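Local coordinates for antigen, P35 (Borreliella spielmanii A14S, PDB 6HPN), which is an outer surface protein of a Lyme disease spirochaete, orthologous to BBA64 of the PFam54 family, whose precise function is not established but which may contribute to pathogenesis, at residues S84-L95 with K163-I174. Sequence-based numbering, arbitrary orientation.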
loop_
_atom_site.group_PDB
_atom_site.type_symbol
_atom_site.label_atom_id
_atom_site.label_comp_id
_atom_site.label_asym_id
_atom_site.label_seq_id
_atom_site.Cartn_x
_atom_site.Cartn_y
_atom_site.Cartn_z
ATOM N N SER A 84 0.431 -5.010 -0.233
ATOM C CA SER A 84 1.247 -3.937 0.394
ATOM C C SER A 84 2.173 -4.552 1.443
ATOM O O SER A 84 3.173 -3.913 1.752
ATOM C CB SER A 84 0.396 -2.848 0.997
ATOM O OG SER A 84 0.099 -3.109 2.367
ATOM N N LEU A 85 1.832 -5.717 1.999
ATOM C CA LEU A 85 2.722 -6.469 2.939
ATOM C C LEU A 85 3.308 -7.707 2.258
ATOM O O LEU A 85 3.688 -8.611 2.991
ATOM C CB LEU A 85 1.933 -6.890 4.171
ATOM C CG LEU A 85 1.297 -5.730 4.916
ATOM C CD1 LEU A 85 0.164 -6.203 5.797
ATOM C CD2 LEU A 85 2.356 -4.994 5.717
ATOM N N ASN A 86 3.369 -7.718 0.921
ATOM C CA ASN A 86 4.039 -8.748 0.080
ATOM C C ASN A 86 3.264 -10.070 0.152
ATOM O O ASN A 86 3.840 -11.114 -0.150
ATOM C CB ASN A 86 5.518 -8.903 0.454
ATOM C CG ASN A 86 6.397 -7.792 -0.094
ATOM O OD1 ASN A 86 5.982 -7.022 -0.966
ATOM N ND2 ASN A 86 7.616 -7.703 0.410
ATOM N N PHE A 87 1.991 -10.031 0.531
ATOM C CA PHE A 87 1.165 -11.250 0.722
ATOM C C PHE A 87 1.924 -12.306 1.550
ATOM O O PHE A 87 1.866 -13.518 1.232
ATOM C CB PHE A 87 0.722 -11.806 -0.639
ATOM C CG PHE A 87 -0.710 -12.238 -0.580
ATOM C CD1 PHE A 87 -1.084 -13.304 0.216
ATOM C CD2 PHE A 87 -1.699 -11.482 -1.189
ATOM C CE1 PHE A 87 -2.418 -13.647 0.351
ATOM C CE2 PHE A 87 -3.035 -11.837 -1.074
ATOM C CZ PHE A 87 -3.394 -12.915 -0.291
ATOM N N ASN A 88 2.631 -11.871 2.589
ATOM C CA ASN A 88 3.262 -12.770 3.576
ATOM C C ASN A 88 2.227 -13.054 4.661
ATOM O O ASN A 88 2.016 -12.167 5.492
ATOM C CB ASN A 88 4.515 -12.130 4.146
ATOM C CG ASN A 88 5.222 -13.019 5.146
ATOM O OD1 ASN A 88 4.606 -13.714 5.962
ATOM N ND2 ASN A 88 6.535 -12.975 5.107
ATOM N N GLU A 89 1.581 -14.225 4.622
ATOM C CA GLU A 89 0.487 -14.609 5.552
ATOM C C GLU A 89 0.941 -14.419 7.001
ATOM O O GLU A 89 0.157 -13.832 7.804
ATOM C CB GLU A 89 0.089 -16.076 5.412
ATOM C CG GLU A 89 -0.878 -16.366 4.272
ATOM C CD GLU A 89 -0.201 -16.452 2.918
ATOM O OE1 GLU A 89 1.019 -16.100 2.829
ATOM O OE2 GLU A 89 -0.874 -16.885 1.965
ATOM N N GLY A 90 2.140 -14.922 7.332
ATOM C CA GLY A 90 2.700 -14.854 8.692
ATOM C C GLY A 90 2.528 -13.455 9.241
ATOM O O GLY A 90 1.843 -13.289 10.276
ATOM N N VAL A 91 3.059 -12.488 8.494
ATOM C CA VAL A 91 3.164 -11.057 8.886
ATOM C C VAL A 91 1.770 -10.442 9.016
ATOM O O VAL A 91 1.573 -9.599 9.905
ATOM C CB VAL A 91 3.999 -10.272 7.865
ATOM C CG1 VAL A 91 3.892 -8.774 8.122
ATOM C CG2 VAL A 91 5.451 -10.731 7.842
ATOM N N ILE A 92 0.856 -10.801 8.128
ATOM C CA ILE A 92 -0.511 -10.217 8.104
ATOM C C ILE A 92 -1.284 -10.746 9.329
ATOM O O ILE A 92 -1.924 -9.925 10.008
ATOM C CB ILE A 92 -1.184 -10.510 6.746
ATOM C CG1 ILE A 92 -0.357 -9.936 5.588
ATOM C CG2 ILE A 92 -2.625 -10.016 6.721
ATOM C CD1 ILE A 92 -0.701 -10.512 4.212
ATOM N N LEU A 93 -1.223 -12.051 9.625
ATOM C CA LEU A 93 -1.830 -12.621 10.866
ATOM C C LEU A 93 -1.269 -11.896 12.082
ATOM O O LEU A 93 -2.055 -11.384 12.886
ATOM C CB LEU A 93 -1.542 -14.115 10.962
ATOM C CG LEU A 93 -2.244 -14.934 9.881
ATOM C CD1 LEU A 93 -1.493 -16.237 9.618
ATOM C CD2 LEU A 93 -3.715 -15.157 10.245
ATOM N N ASN A 94 0.051 -11.800 12.153
ATOM C CA ASN A 94 0.754 -11.235 13.332
ATOM C C ASN A 94 0.314 -9.778 13.507
ATOM O O ASN A 94 -0.085 -9.423 14.620
ATOM C CB ASN A 94 2.258 -11.487 13.237
ATOM C CG ASN A 94 2.563 -12.950 13.492
ATOM O OD1 ASN A 94 1.846 -13.586 14.259
ATOM N ND2 ASN A 94 3.587 -13.498 12.847
ATOM N N LEU A 95 0.333 -8.976 12.447
ATOM C CA LEU A 95 -0.046 -7.546 12.533
ATOM C C LEU A 95 -1.542 -7.471 12.807
ATOM O O LEU A 95 -1.942 -6.666 13.617
ATOM C CB LEU A 95 0.322 -6.853 11.223
ATOM C CG LEU A 95 0.031 -5.361 11.169
ATOM C CD1 LEU A 95 0.976 -4.588 12.078
ATOM C CD2 LEU A 95 0.117 -4.848 9.732
ATOM N N LYS A 163 7.113 1.811 0.431
ATOM C CA LYS A 163 6.740 0.405 0.686
ATOM C C LYS A 163 7.789 -0.217 1.609
ATOM O O LYS A 163 7.394 -0.876 2.581
ATOM C CB LYS A 163 6.565 -0.399 -0.603
ATOM C CG LYS A 163 5.699 -1.637 -0.410
ATOM C CD LYS A 163 5.645 -2.607 -1.541
ATOM C CE LYS A 163 5.008 -3.904 -1.106
ATOM N NZ LYS A 163 4.499 -4.683 -2.254
ATOM N N GLU A 164 9.075 0.033 1.358
ATOM C CA GLU A 164 10.162 -0.555 2.186
ATOM C C GLU A 164 10.003 -0.094 3.631
ATOM O O GLU A 164 10.012 -0.970 4.510
ATOM C CB GLU A 164 11.527 -0.293 1.566
ATOM C CG GLU A 164 11.992 -1.531 0.801
ATOM C CD GLU A 164 13.105 -1.326 -0.209
ATOM O OE1 GLU A 164 13.689 -0.200 -0.261
ATOM O OE2 GLU A 164 13.385 -2.298 -0.960
ATOM N N LYS A 165 9.771 1.204 3.854
ATOM C CA LYS A 165 9.588 1.807 5.203
ATOM C C LYS A 165 8.347 1.189 5.879
ATOM O O LYS A 165 8.419 0.847 7.063
ATOM C CB LYS A 165 9.545 3.334 5.075
ATOM C CG LYS A 165 9.384 4.112 6.380
ATOM C CD LYS A 165 10.657 4.680 6.988
ATOM C CE LYS A 165 10.467 5.162 8.419
ATOM N NZ LYS A 165 10.688 4.057 9.399
ATOM N N TRP A 166 7.262 0.981 5.146
ATOM C CA TRP A 166 6.014 0.358 5.659
ATOM C C TRP A 166 6.261 -1.081 6.167
ATOM O O TRP A 166 5.853 -1.430 7.306
ATOM C CB TRP A 166 4.984 0.419 4.526
ATOM C CG TRP A 166 3.803 -0.497 4.644
ATOM C CD1 TRP A 166 3.440 -1.496 3.781
ATOM C CD2 TRP A 166 2.782 -0.453 5.651
ATOM N NE1 TRP A 166 2.272 -2.079 4.184
ATOM C CE2 TRP A 166 1.847 -1.461 5.332
ATOM C CE3 TRP A 166 2.580 0.324 6.797
ATOM C CZ2 TRP A 166 0.715 -1.693 6.117
ATOM C CZ3 TRP A 166 1.465 0.083 7.571
ATOM C CH2 TRP A 166 0.540 -0.902 7.227
ATOM N N LEU A 167 6.880 -1.912 5.337
ATOM C CA LEU A 167 7.281 -3.289 5.705
ATOM C C LEU A 167 8.248 -3.273 6.908
ATOM O O LEU A 167 8.119 -4.143 7.791
ATOM C CB LEU A 167 7.940 -3.937 4.486
ATOM C CG LEU A 167 7.009 -4.254 3.319
ATOM C CD1 LEU A 167 7.812 -4.358 2.033
ATOM C CD2 LEU A 167 6.230 -5.532 3.555
ATOM N N LYS A 168 9.211 -2.356 6.917
ATOM C CA LYS A 168 10.145 -2.163 8.049
ATOM C C LYS A 168 9.317 -1.888 9.329
ATOM O O LYS A 168 9.392 -2.695 10.313
ATOM C CB LYS A 168 11.141 -1.086 7.609
ATOM C CG LYS A 168 12.016 -0.487 8.699
ATOM C CD LYS A 168 12.977 -1.480 9.273
ATOM C CE LYS A 168 13.865 -0.856 10.330
ATOM N NZ LYS A 168 14.253 -1.861 11.352
ATOM N N ASP A 169 8.497 -0.845 9.333
ATOM C CA ASP A 169 7.740 -0.445 10.550
ATOM C C ASP A 169 6.884 -1.634 11.025
ATOM O O ASP A 169 6.839 -1.891 12.264
ATOM C CB ASP A 169 6.966 0.856 10.324
ATOM C CG ASP A 169 7.881 2.073 10.278
ATOM O OD1 ASP A 169 9.068 1.923 10.541
ATOM O OD2 ASP A 169 7.418 3.161 9.939
ATOM N N VAL A 170 6.297 -2.376 10.076
ATOM C CA VAL A 170 5.415 -3.547 10.355
ATOM C C VAL A 170 6.227 -4.692 10.967
ATOM O O VAL A 170 5.748 -5.288 11.932
ATOM C CB VAL A 170 4.664 -4.017 9.097
ATOM C CG1 VAL A 170 4.252 -5.476 9.203
ATOM C CG2 VAL A 170 3.445 -3.149 8.808
ATOM N N ASP A 171 7.392 -5.030 10.423
ATOM C CA ASP A 171 8.250 -6.082 11.027
ATOM C C ASP A 171 8.676 -5.637 12.441
ATOM O O ASP A 171 8.751 -6.504 13.309
ATOM C CB ASP A 171 9.432 -6.433 10.118
ATOM C CG ASP A 171 9.070 -7.250 8.886
ATOM O OD1 ASP A 171 8.008 -7.915 8.875
ATOM O OD2 ASP A 171 9.854 -7.202 7.940
ATOM N N ASP A 172 8.916 -4.340 12.672
ATOM C CA ASP A 172 9.465 -3.821 13.955
ATOM C C ASP A 172 8.392 -3.924 15.039
ATOM O O ASP A 172 8.704 -4.412 16.150
ATOM C CB ASP A 172 9.979 -2.387 13.813
ATOM C CG ASP A 172 11.289 -2.312 13.046
ATOM O OD1 ASP A 172 11.857 -3.364 12.815
ATOM O OD2 ASP A 172 11.730 -1.200 12.690
ATOM N N ILE A 173 7.193 -3.444 14.722
ATOM C CA ILE A 173 5.977 -3.577 15.567
ATOM C C ILE A 173 5.880 -5.045 15.994
ATOM O O ILE A 173 5.702 -5.301 17.180
ATOM C CB ILE A 173 4.728 -3.092 14.793
ATOM C CG1 ILE A 173 4.659 -1.567 14.711
ATOM C CG2 ILE A 173 3.455 -3.635 15.396
ATOM C CD1 ILE A 173 3.665 -1.007 13.666
ATOM N N ILE A 174 6.010 -5.974 15.055
ATOM C CA ILE A 174 5.884 -7.433 15.331
ATOM C C ILE A 174 7.036 -7.888 16.244
ATOM O O ILE A 174 6.749 -8.542 17.262
ATOM C CB ILE A 174 5.816 -8.224 14.006
ATOM C CG1 ILE A 174 4.491 -7.952 13.292
ATOM C CG2 ILE A 174 6.022 -9.716 14.218
ATOM C CD1 ILE A 174 4.388 -8.568 11.924
#
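The indole of Trp166 has the carbonyl carbon of Ser84 at its edge, in the ring plane, and Val170 CG2, one turn on in its own helix, over one face, displaced toward the rim. Leu85 CD2 comes in obliquely, 3.6 Å from Trp166 CE2. The indole N-H is given to Ser84 OG (NE1 to OG 3.0 Å), but the bond is bent, 138° at the hydrogen, with the oxygen tilted from the ring plane. Leu167 CD2 lies 3.7 Å from Leu85 CA. Asn86, the positive-phi residue of the Schellman motif that closes helix 75-84, accepts at OD1 from Lys163 NZ (3.1 Å), carried there by an extended chain. Beyond the turn, Val91 chi1 (169°) sets CG1 against both Val170 CG1, at 3.5 Å, and Ile174 CD1, leaving CG2 beside Asp171. Leu95 CD2 approaches Val170 CG2, and Ile174 CD1 rests 3.8 Å from Asn94 CB. The axes of segments 89-95 and 163-174 are inclined at 62°. The buried Ser84 hydroxyl, also bonded to Leu81 O, and Lys163 NZ, shared with Gln124 OE1 and Thr83 O, thus tie the end of helix 75-84 to helix 146-179, while mainly aliphatic contacts hold the start of helix 89-102.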